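Local coordinates for monoamine oxidase regulatory protein, putative (PDB 1Q6W) that is of unknown function but, as a MaoC-like protein with the hot dog fold, probably acts as a hydratase or dehydratase on acyl thioesters, at residues Thr34-Phe39 against Gly68-Ser73; Pro64-Met69 against Arg105-Gly110; Ile93-Ile98 against Ala149-Leu154; Ala117-Lys122 against Gly130-Lys135. All coordinates share one frame; numbering follows the deposited sequence.

Overall arrangement
The chain has the hot dog fold, with an antiparallel sheet and the long helix 68-84 against it. Interaction 1 packs helix 33-43 on the start of helix 68-84. Interaction 2 joins the lead-in to that helix to the loop between strands 92-103 and 112-126. Their centres are about 8 Å apart, and they share Gly68 and Met69. Interactions 3 and 4 lie across the chain's centre, on neighbouring strands, their centres about 8 Å apart. The centres of interactions 1 and 3 are about 20 Å apart. Interaction 1 closes before 3 and 4 open, the segments of 2 and 3 alternate, and 4 is nested inside 3. Interactions 1 and 3 touch the second subunit, so both pairs reach the dimer interface.

Interaction 1 of 4, residues Thr34-Phe39 against Gly68-Ser73; sequences TDIWTF and GMLVLS
The Phe39 ring lies with one face on Leu70. Leu70 CB sits 4.1 Å from the centroid of the Phe39 ring, 17° off the ring normal, in a CH-pi contact. Leu70 N is over the same face, displaced toward the rim, 3.9 Å from Phe39 CZ. Met69, a selenomethionine, meets the far end of the ring obliquely, with its CB 3.4 Å from Phe39 CZ. The rest of the Met69 side chain then bends away. Phe39 has CG anti to the backbone N (chi1 -167°), and this extends the ring across to helix 68-84. Leu70 reaches back, and the two side chains run past one another in opposite senses. Its CD1 lies 3.9 Å from Phe39 CD1, and its CD2 lies 3.8 Å from Ile36 CD1. Ile36 lies roughly perpendicular to Leu70. Replacing Phe39 by an alanine would probably leave one flank of Leu70 and the CB of Met69 without their aromatic partner and open a gap between the two helices. Ser73 OG turns back to its own helix and gives a hydrogen bond to Met69 O at 2.9 Å, on the opposite face of that carbonyl from Ser73 N. The short segments run 108° apart, and their axes come within 10.2 Å. The carboxylate of Asp35 is paired with Arg29. Ile36 also packs on His50 of helix 48-51. Leu72 touches Leu136 of strand 129-139, and Phe39 packs on Ser73 of the second subunit.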
# COMPACT_ATOMS: atom_id res chain seq x y z
N THR A 34 15.32 8.51 -6.83
CA THR A 34 14.32 8.60 -7.89
C THR A 34 13.04 7.84 -7.50
O THR A 34 11.92 8.30 -7.77
CB THR A 34 14.89 8.03 -9.22
OG1 THR A 34 15.99 8.84 -9.65
CG2 THR A 34 13.82 8.02 -10.33
N ASP A 35 13.23 6.68 -6.88
CA ASP A 35 12.11 5.86 -6.40
C ASP A 35 11.30 6.65 -5.38
O ASP A 35 10.06 6.75 -5.50
CB ASP A 35 12.63 4.58 -5.73
CG ASP A 35 12.95 3.48 -6.73
OD1 ASP A 35 13.89 2.69 -6.47
OD2 ASP A 35 12.26 3.39 -7.78
N ILE A 36 11.99 7.19 -4.38
CA ILE A 36 11.34 7.96 -3.31
C ILE A 36 10.59 9.15 -3.89
O ILE A 36 9.41 9.35 -3.59
CB ILE A 36 12.36 8.53 -2.28
CG1 ILE A 36 13.30 7.45 -1.76
CG2 ILE A 36 11.63 9.15 -1.13
CD1 ILE A 36 12.64 6.42 -0.98
N TRP A 37 11.28 9.94 -4.70
CA TRP A 37 10.66 11.11 -5.30
C TRP A 37 9.47 10.78 -6.21
O TRP A 37 8.45 11.47 -6.21
CB TRP A 37 11.70 11.95 -6.04
CG TRP A 37 12.14 13.10 -5.19
CD1 TRP A 37 11.79 14.42 -5.34
CD2 TRP A 37 12.88 13.03 -3.96
NE1 TRP A 37 12.25 15.15 -4.28
CE2 TRP A 37 12.92 14.33 -3.42
CE3 TRP A 37 13.51 11.98 -3.27
CZ2 TRP A 37 13.55 14.62 -2.20
CZ3 TRP A 37 14.14 12.27 -2.07
CH2 TRP A 37 14.15 13.58 -1.54
N THR A 38 9.58 9.72 -6.99
CA THR A 38 8.48 9.35 -7.85
C THR A 38 7.25 9.05 -7.00
O THR A 38 6.13 9.49 -7.32
CB THR A 38 8.84 8.11 -8.69
OG1 THR A 38 9.90 8.45 -9.59
CG2 THR A 38 7.64 7.63 -9.47
N PHE A 39 7.44 8.30 -5.92
CA PHE A 39 6.32 7.95 -5.08
C PHE A 39 5.73 9.22 -4.47
O PHE A 39 4.51 9.38 -4.40
CB PHE A 39 6.74 6.99 -3.98
CG PHE A 39 5.59 6.35 -3.28
CD1 PHE A 39 4.87 5.33 -3.88
CD2 PHE A 39 5.18 6.81 -2.02
CE1 PHE A 39 3.77 4.77 -3.25
CE2 PHE A 39 4.08 6.25 -1.38
CZ PHE A 39 3.38 5.24 -1.99
N GLY A 68 7.01 3.62 3.59
CA GLY A 68 6.59 2.25 3.79
C GLY A 68 5.68 1.78 2.67
O GLY A 68 5.80 0.65 2.22
N MSE A 69 4.76 2.65 2.23
CA MSE A 69 3.87 2.29 1.12
C MSE A 69 4.67 2.02 -0.15
O MSE A 69 4.25 1.20 -0.98
CB MSE A 69 2.86 3.41 0.85
CG MSE A 69 1.70 3.43 1.83
SE MSE A 69 0.77 1.76 1.89
CE MSE A 69 -0.16 1.85 0.19
N LEU A 70 5.82 2.69 -0.31
CA LEU A 70 6.66 2.49 -1.47
C LEU A 70 7.27 1.09 -1.42
O LEU A 70 7.24 0.34 -2.41
CB LEU A 70 7.77 3.54 -1.54
CG LEU A 70 8.83 3.27 -2.61
CD1 LEU A 70 8.20 3.28 -4.00
CD2 LEU A 70 9.94 4.28 -2.48
N VAL A 71 7.83 0.74 -0.28
CA VAL A 71 8.44 -0.57 -0.13
C VAL A 71 7.41 -1.68 -0.36
O VAL A 71 7.70 -2.71 -0.98
CB VAL A 71 9.08 -0.75 1.26
CG1 VAL A 71 9.79 -2.08 1.32
CG2 VAL A 71 10.08 0.38 1.53
N LEU A 72 6.21 -1.47 0.16
CA LEU A 72 5.16 -2.46 0.01
C LEU A 72 4.79 -2.60 -1.47
O LEU A 72 4.69 -3.71 -1.99
CB LEU A 72 3.93 -2.04 0.84
CG LEU A 72 2.74 -3.02 0.84
CD1 LEU A 72 3.21 -4.43 1.22
CD2 LEU A 72 1.67 -2.52 1.81
N SER A 73 4.61 -1.48 -2.15
CA SER A 73 4.27 -1.47 -3.57
C SER A 73 5.35 -2.15 -4.42
O SER A 73 5.04 -2.98 -5.28
CB SER A 73 4.06 -0.05 -4.06
OG SER A 73 2.89 0.51 -3.49

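Interaction 2 of 4, residues Pro64-Met69 against Arg105-Gly110; sequences PIAQGM and RPVFIG
Ile65 divides its side chain between Phe108 and Pro106. Its CG1 lies between the backbone N and the carbonyl carbon (chi1 64°), the crowded position. This leaves CG2 beside the backbone N, where it meets the Phe108 ring obliquely, 3.4 Å from Phe108 CE1. The other branch continues extended, and Ile65 CD1 ends 4.0 Å from Pro106 CB. The two branches thus touch residues on either side of Val107 in the chain. Phe108 has CG anti to its carbonyl carbon (chi1 -69°). Its CB starts away from segment 64-69, yet the ring comes back to it. The edge of the ring then faces Pro64 O, which lies near the ring plane, 3.6 Å from Phe108 CD1. Further along, Ile109 extends its CD1 to within 4.0 Å of Pro64 CG. Between these apolar contacts the backbones join through one straight hydrogen bond. Ala66 N gives it to Val107 O at 2.9 Å, with an angle of 176° at the hydrogen. Ala66 CB lies beside the bond, 4.2 Å from Val107 CB. Ala66 and Val107 both also touch Val71 of helix 68-84. Ile65 O accepts a hydrogen bond from His50 ND1. Gln67 stands at the N-cap position of helix 68-84, and its NE2 hydrogen-bonds to Ile36 O. The contact joins the lead-in to helix 68-84 to the loop between strands 92-103 and 112-126. A long helix packed against an antiparallel sheet is the hallmark of the hot dog fold, to which MaoC-like domains belong.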
# COMPACT_ATOMS: atom_id res chain seq x y z
N PRO A 64 17.41 10.24 5.42
CA PRO A 64 16.03 10.11 4.96
C PRO A 64 15.79 8.65 4.62
O PRO A 64 16.74 7.94 4.33
CB PRO A 64 15.97 11.03 3.74
CG PRO A 64 17.38 11.08 3.27
CD PRO A 64 18.20 11.11 4.53
N ILE A 65 14.53 8.20 4.69
CA ILE A 65 14.19 6.81 4.39
C ILE A 65 13.02 6.66 3.41
O ILE A 65 12.23 7.59 3.20
CB ILE A 65 13.82 6.04 5.69
CG1 ILE A 65 12.55 6.62 6.32
CG2 ILE A 65 14.95 6.11 6.68
CD1 ILE A 65 12.03 5.79 7.53
N ALA A 66 12.91 5.48 2.82
CA ALA A 66 11.84 5.23 1.87
C ALA A 66 10.48 5.17 2.54
O ALA A 66 10.40 4.88 3.72
CB ALA A 66 12.10 3.92 1.13
N GLN A 67 9.43 5.46 1.79
CA GLN A 67 8.09 5.41 2.35
C GLN A 67 7.71 3.95 2.51
O GLN A 67 8.03 3.13 1.65
CB GLN A 67 7.10 6.11 1.43
CG GLN A 67 7.45 7.55 1.13
CD GLN A 67 8.30 7.70 -0.14
OE1 GLN A 67 9.20 6.88 -0.40
NE2 GLN A 67 8.04 8.76 -0.92
N GLY A 68 7.01 3.62 3.59
CA GLY A 68 6.59 2.25 3.79
C GLY A 68 5.68 1.78 2.67
O GLY A 68 5.80 0.65 2.22
N MSE A 69 4.76 2.65 2.23
CA MSE A 69 3.87 2.29 1.12
C MSE A 69 4.67 2.02 -0.15
O MSE A 69 4.25 1.20 -0.98
CB MSE A 69 2.86 3.41 0.85
CG MSE A 69 1.70 3.43 1.83
SE MSE A 69 0.77 1.76 1.89
CE MSE A 69 -0.16 1.85 0.19
N ARG A 105 11.82 -2.59 9.84
CA ARG A 105 13.07 -1.85 9.77
C ARG A 105 12.98 -0.82 8.66
O ARG A 105 12.24 -0.99 7.69
CB ARG A 105 14.20 -2.83 9.48
CG ARG A 105 15.55 -2.43 10.02
CD ARG A 105 15.91 -3.33 11.18
NE ARG A 105 15.68 -4.73 10.85
CZ ARG A 105 15.99 -5.75 11.64
NH1 ARG A 105 16.55 -5.52 12.82
NH2 ARG A 105 15.73 -6.99 11.26
N PRO A 106 13.73 0.28 8.78
CA PRO A 106 13.69 1.31 7.74
C PRO A 106 14.54 0.93 6.54
O PRO A 106 15.51 0.22 6.67
CB PRO A 106 14.24 2.54 8.46
CG PRO A 106 15.25 1.94 9.37
CD PRO A 106 14.54 0.71 9.92
N VAL A 107 14.15 1.41 5.36
CA VAL A 107 14.90 1.16 4.15
C VAL A 107 15.56 2.48 3.74
O VAL A 107 14.88 3.48 3.50
CB VAL A 107 13.98 0.68 3.01
CG1 VAL A 107 14.77 0.56 1.71
CG2 VAL A 107 13.35 -0.65 3.36
N PHE A 108 16.88 2.50 3.69
CA PHE A 108 17.62 3.70 3.32
C PHE A 108 17.87 3.82 1.81
O PHE A 108 17.80 2.82 1.09
CB PHE A 108 18.94 3.75 4.10
CG PHE A 108 18.76 3.97 5.56
CD1 PHE A 108 18.40 5.22 6.05
CD2 PHE A 108 18.88 2.91 6.45
CE1 PHE A 108 18.16 5.43 7.40
CE2 PHE A 108 18.64 3.10 7.81
CZ PHE A 108 18.28 4.35 8.29
N ILE A 109 18.17 5.02 1.35
CA ILE A 109 18.38 5.29 -0.07
C ILE A 109 19.31 4.37 -0.85
O ILE A 109 19.22 4.29 -2.09
CB ILE A 109 18.78 6.76 -0.27
CG1 ILE A 109 17.53 7.62 -0.09
CG2 ILE A 109 19.42 6.98 -1.62
CD1 ILE A 109 17.78 9.12 -0.21
N GLY A 110 20.18 3.63 -0.19
CA GLY A 110 21.02 2.74 -0.99
C GLY A 110 20.79 1.26 -0.77
O GLY A 110 21.52 0.41 -1.28

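Interaction 3 of 4, residues Ile93-Ile98 against Ala149-Leu154; sequences IAFFGI and ALYSAL
Leu154 is flanked by Ile93 and Phe96 of the facing strand. Its CD2 meets Ile93 CD1 at 3.3 Å, and its CD1 lies 3.9 Å from Phe96 CE1. Leu154 CG is anti to the backbone N (chi1 -169°), and the two methyls part toward these neighbours. Replacing Ile93 by a glycine would probably leave Leu154 CD2 without its apolar partner and open a gap beside it. On the other side of the sheet, the edge of the Phe95 ring faces Tyr151 CB, 4.0 Å from Phe95 CE2. The antiparallel backbones set these positions. Leu154 N bonds to Ala94 O, and Ser152 N to Gly97 O, both at 2.9 Å. Two classic beta bulges interrupt the ladder. Ile93 and Ala94 both face Leu154, and Phe96 and Gly97 both face Ser152. Ile93 N bonds to Leu154 O at 3.0 Å, but the bonds from Ala94, Phe96 and Gly97 are weak. Outward, Tyr151 packs on Leu76 and Val79 of helix 68-84. Ile98 pairs with a strand of the second subunit, carrying the sheet across the interface. With no charged group across the join, its specificity probably comes from backbone pairing, the two bulges and apolar side-chain fit.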
# COMPACT_ATOMS: atom_id res chain seq x y z
N ILE A 93 -8.91 -13.17 -10.47
CA ILE A 93 -10.04 -12.26 -10.54
C ILE A 93 -9.88 -10.89 -9.88
O ILE A 93 -10.15 -9.86 -10.50
CB ILE A 93 -11.28 -12.91 -9.94
CG1 ILE A 93 -11.60 -14.19 -10.69
CG2 ILE A 93 -12.43 -11.93 -9.97
CD1 ILE A 93 -12.68 -15.02 -10.03
N ALA A 94 -9.48 -10.88 -8.61
CA ALA A 94 -9.33 -9.62 -7.90
C ALA A 94 -8.40 -9.66 -6.70
O ALA A 94 -8.09 -10.73 -6.16
CB ALA A 94 -10.69 -9.11 -7.44
N PHE A 95 -7.95 -8.47 -6.31
CA PHE A 95 -7.09 -8.28 -5.16
C PHE A 95 -8.11 -8.15 -4.03
O PHE A 95 -8.80 -7.14 -3.92
CB PHE A 95 -6.30 -6.99 -5.32
CG PHE A 95 -5.15 -6.86 -4.36
CD1 PHE A 95 -4.21 -5.85 -4.52
CD2 PHE A 95 -5.00 -7.74 -3.29
CE1 PHE A 95 -3.12 -5.72 -3.63
CE2 PHE A 95 -3.93 -7.63 -2.41
CZ PHE A 95 -2.99 -6.62 -2.58
N PHE A 96 -8.22 -9.19 -3.20
CA PHE A 96 -9.19 -9.18 -2.12
C PHE A 96 -8.88 -8.16 -1.02
O PHE A 96 -9.69 -7.27 -0.74
CB PHE A 96 -9.29 -10.58 -1.52
CG PHE A 96 -10.67 -10.93 -1.07
CD1 PHE A 96 -11.68 -11.14 -2.01
CD2 PHE A 96 -10.97 -11.00 0.28
CE1 PHE A 96 -12.98 -11.41 -1.61
CE2 PHE A 96 -12.28 -11.27 0.70
CZ PHE A 96 -13.29 -11.48 -0.25
N GLY A 97 -7.72 -8.29 -0.38
CA GLY A 97 -7.37 -7.37 0.67
C GLY A 97 -5.97 -7.60 1.22
O GLY A 97 -5.24 -8.52 0.78
N ILE A 98 -5.58 -6.74 2.16
CA ILE A 98 -4.29 -6.84 2.80
C ILE A 98 -4.62 -6.81 4.27
O ILE A 98 -4.97 -5.77 4.81
CB ILE A 98 -3.41 -5.65 2.46
CG1 ILE A 98 -3.31 -5.50 0.94
CG2 ILE A 98 -2.05 -5.83 3.06
CD1 ILE A 98 -2.43 -4.36 0.52
N ALA A 149 3.89 -8.76 5.58
CA ALA A 149 2.48 -8.53 5.33
C ALA A 149 1.71 -9.78 4.93
O ALA A 149 2.27 -10.81 4.54
CB ALA A 149 2.31 -7.46 4.25
N LEU A 150 0.39 -9.67 5.06
CA LEU A 150 -0.52 -10.74 4.72
C LEU A 150 -1.53 -10.17 3.72
O LEU A 150 -2.21 -9.19 4.01
CB LEU A 150 -1.23 -11.20 5.99
CG LEU A 150 -1.23 -12.67 6.36
CD1 LEU A 150 0.15 -13.28 6.20
CD2 LEU A 150 -1.72 -12.78 7.78
N TYR A 151 -1.59 -10.75 2.52
CA TYR A 151 -2.54 -10.27 1.52
C TYR A 151 -3.24 -11.45 0.87
O TYR A 151 -2.74 -12.58 0.92
CB TYR A 151 -1.81 -9.41 0.47
CG TYR A 151 -0.85 -10.16 -0.44
CD1 TYR A 151 -1.27 -10.61 -1.70
CD2 TYR A 151 0.48 -10.38 -0.07
CE1 TYR A 151 -0.40 -11.26 -2.55
CE2 TYR A 151 1.36 -11.03 -0.93
CZ TYR A 151 0.92 -11.47 -2.17
OH TYR A 151 1.78 -12.11 -3.03
N SER A 152 -4.39 -11.20 0.27
CA SER A 152 -5.13 -12.29 -0.36
C SER A 152 -5.75 -11.92 -1.70
O SER A 152 -6.16 -10.79 -1.92
CB SER A 152 -6.21 -12.77 0.58
OG SER A 152 -7.02 -11.68 0.95
N ALA A 153 -5.81 -12.91 -2.59
CA ALA A 153 -6.38 -12.71 -3.91
C ALA A 153 -7.51 -13.70 -4.16
O ALA A 153 -7.52 -14.80 -3.63
CB ALA A 153 -5.30 -12.88 -4.98
N LEU A 154 -8.49 -13.28 -4.95
CA LEU A 154 -9.61 -14.15 -5.27
C LEU A 154 -9.29 -14.80 -6.62
O LEU A 154 -9.19 -14.12 -7.65
CB LEU A 154 -10.89 -13.31 -5.34
CG LEU A 154 -12.22 -14.06 -5.42
CD1 LEU A 154 -13.35 -13.12 -5.08
CD2 LEU A 154 -12.39 -14.61 -6.81

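Interaction 4 of 4, residues Ala117-Lys122 against Gly130-Lys135; sequences AEVVEK and GVVTYK
Val119 and Tyr134 project together from the sheet, with Val119 CG2 against the ring, 3.6 Å from Tyr134 CE2. The other methyl, CG1, reaches across to Val132 CG1 at 3.8 Å. CG1 is anti to the backbone N and CG2 beside it (chi1 179°), which spreads the two methyls over two residues of the next strand. The buried Val119, Val132 and Tyr134 share one face of the sheet, and there the Tyr134 ring also meets that of Tyr151, on strand 145-156. The two strands, 112-126 and 129-139, form a beta hairpin of the hot dog sheet. A classic beta bulge breaks its regular pairing, with Val120 and Glu121 both facing Thr133. Val120 N bonds to Thr133 O at 2.9 Å, while the bond from Glu121 N to the same oxygen is weak. Within the bulge, Thr133 N returns a bond to Glu121 O at 2.8 Å. Before it, Glu118 and Lys135 exchange two backbone bonds, the shorter from Lys135 N to Glu118 O at 2.7 Å. At the bulge Val120 straddles two neighbours. Its CG1 touches Lys135 CB at 3.6 Å and its CG2 touches Thr133 CG2 at 3.7 Å. Glu121 runs beside Thr133, CB next to CB, with its chain extended. Lys135 NZ turns to a salt bridge with Glu137. Lys122 NZ bonds to Phe15 O and Ile18 O, and its charge meets the Phe15 ring in a cation-pi contact.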
# COMPACT_ATOMS: atom_id res chain seq x y z
N ALA A 117 6.92 -14.21 -1.44
CA ALA A 117 5.55 -14.46 -1.04
C ALA A 117 5.34 -15.98 -0.88
O ALA A 117 5.84 -16.77 -1.68
CB ALA A 117 4.62 -13.91 -2.08
N GLU A 118 4.61 -16.37 0.16
CA GLU A 118 4.36 -17.78 0.39
C GLU A 118 2.88 -18.03 0.63
O GLU A 118 2.23 -17.28 1.35
CB GLU A 118 5.17 -18.26 1.59
CG GLU A 118 5.00 -19.72 1.90
CD GLU A 118 5.79 -20.14 3.11
OE1 GLU A 118 5.74 -21.34 3.47
OE2 GLU A 118 6.46 -19.26 3.72
N VAL A 119 2.33 -19.07 0.00
CA VAL A 119 0.92 -19.37 0.19
C VAL A 119 0.74 -19.94 1.59
O VAL A 119 1.37 -20.95 1.93
CB VAL A 119 0.41 -20.40 -0.83
CG1 VAL A 119 -1.08 -20.71 -0.55
CG2 VAL A 119 0.64 -19.88 -2.25
N VAL A 120 -0.11 -19.30 2.38
CA VAL A 120 -0.33 -19.76 3.74
C VAL A 120 -1.76 -20.16 4.05
O VAL A 120 -2.02 -20.78 5.07
CB VAL A 120 0.10 -18.68 4.76
CG1 VAL A 120 1.58 -18.39 4.59
CG2 VAL A 120 -0.76 -17.42 4.59
N GLU A 121 -2.69 -19.83 3.17
CA GLU A 121 -4.08 -20.17 3.41
C GLU A 121 -4.94 -20.22 2.15
O GLU A 121 -4.68 -19.53 1.15
CB GLU A 121 -4.67 -19.17 4.40
CG GLU A 121 -6.13 -19.37 4.72
CD GLU A 121 -6.64 -18.38 5.75
OE1 GLU A 121 -7.86 -18.40 6.05
OE2 GLU A 121 -5.83 -17.59 6.28
N LYS A 122 -5.97 -21.05 2.20
CA LYS A 122 -6.91 -21.20 1.10
C LYS A 122 -8.28 -21.39 1.69
O LYS A 122 -8.46 -22.16 2.62
CB LYS A 122 -6.56 -22.42 0.24
CG LYS A 122 -5.20 -22.36 -0.40
CD LYS A 122 -4.98 -23.52 -1.33
CE LYS A 122 -6.06 -23.56 -2.40
NZ LYS A 122 -5.84 -24.69 -3.34
N GLY A 130 -12.13 -19.29 -5.10
CA GLY A 130 -11.72 -19.38 -3.71
C GLY A 130 -10.68 -18.31 -3.43
O GLY A 130 -10.08 -17.77 -4.36
N VAL A 131 -10.46 -17.97 -2.16
CA VAL A 131 -9.46 -16.96 -1.85
C VAL A 131 -8.18 -17.59 -1.34
O VAL A 131 -8.19 -18.52 -0.53
CB VAL A 131 -9.97 -15.94 -0.79
CG1 VAL A 131 -11.20 -15.23 -1.30
CG2 VAL A 131 -10.26 -16.64 0.50
N VAL A 132 -7.05 -17.10 -1.85
CA VAL A 132 -5.75 -17.59 -1.45
C VAL A 132 -5.08 -16.49 -0.66
O VAL A 132 -5.13 -15.32 -1.04
CB VAL A 132 -4.90 -17.94 -2.70
CG1 VAL A 132 -3.50 -18.41 -2.28
CG2 VAL A 132 -5.61 -19.01 -3.52
N THR A 133 -4.47 -16.86 0.46
CA THR A 133 -3.77 -15.88 1.28
C THR A 133 -2.26 -16.08 1.23
O THR A 133 -1.77 -17.21 1.37
CB THR A 133 -4.24 -15.95 2.74
OG1 THR A 133 -5.62 -15.58 2.79
CG2 THR A 133 -3.40 -15.01 3.63
N TYR A 134 -1.52 -15.00 1.03
CA TYR A 134 -0.08 -15.07 0.93
C TYR A 134 0.60 -14.33 2.06
O TYR A 134 0.09 -13.34 2.56
CB TYR A 134 0.41 -14.47 -0.40
CG TYR A 134 -0.18 -15.11 -1.63
CD1 TYR A 134 -1.49 -14.82 -2.03
CD2 TYR A 134 0.57 -16.00 -2.41
CE1 TYR A 134 -2.03 -15.42 -3.19
CE2 TYR A 134 0.05 -16.59 -3.55
CZ TYR A 134 -1.25 -16.30 -3.94
OH TYR A 134 -1.75 -16.90 -5.08
N LYS A 135 1.77 -14.82 2.45
CA LYS A 135 2.55 -14.16 3.48
C LYS A 135 3.68 -13.47 2.72
O LYS A 135 4.44 -14.11 2.01
CB LYS A 135 3.13 -15.18 4.46
CG LYS A 135 3.83 -14.54 5.64
CD LYS A 135 4.41 -15.59 6.58
CE LYS A 135 4.89 -14.98 7.89
NZ LYS A 135 5.95 -13.95 7.71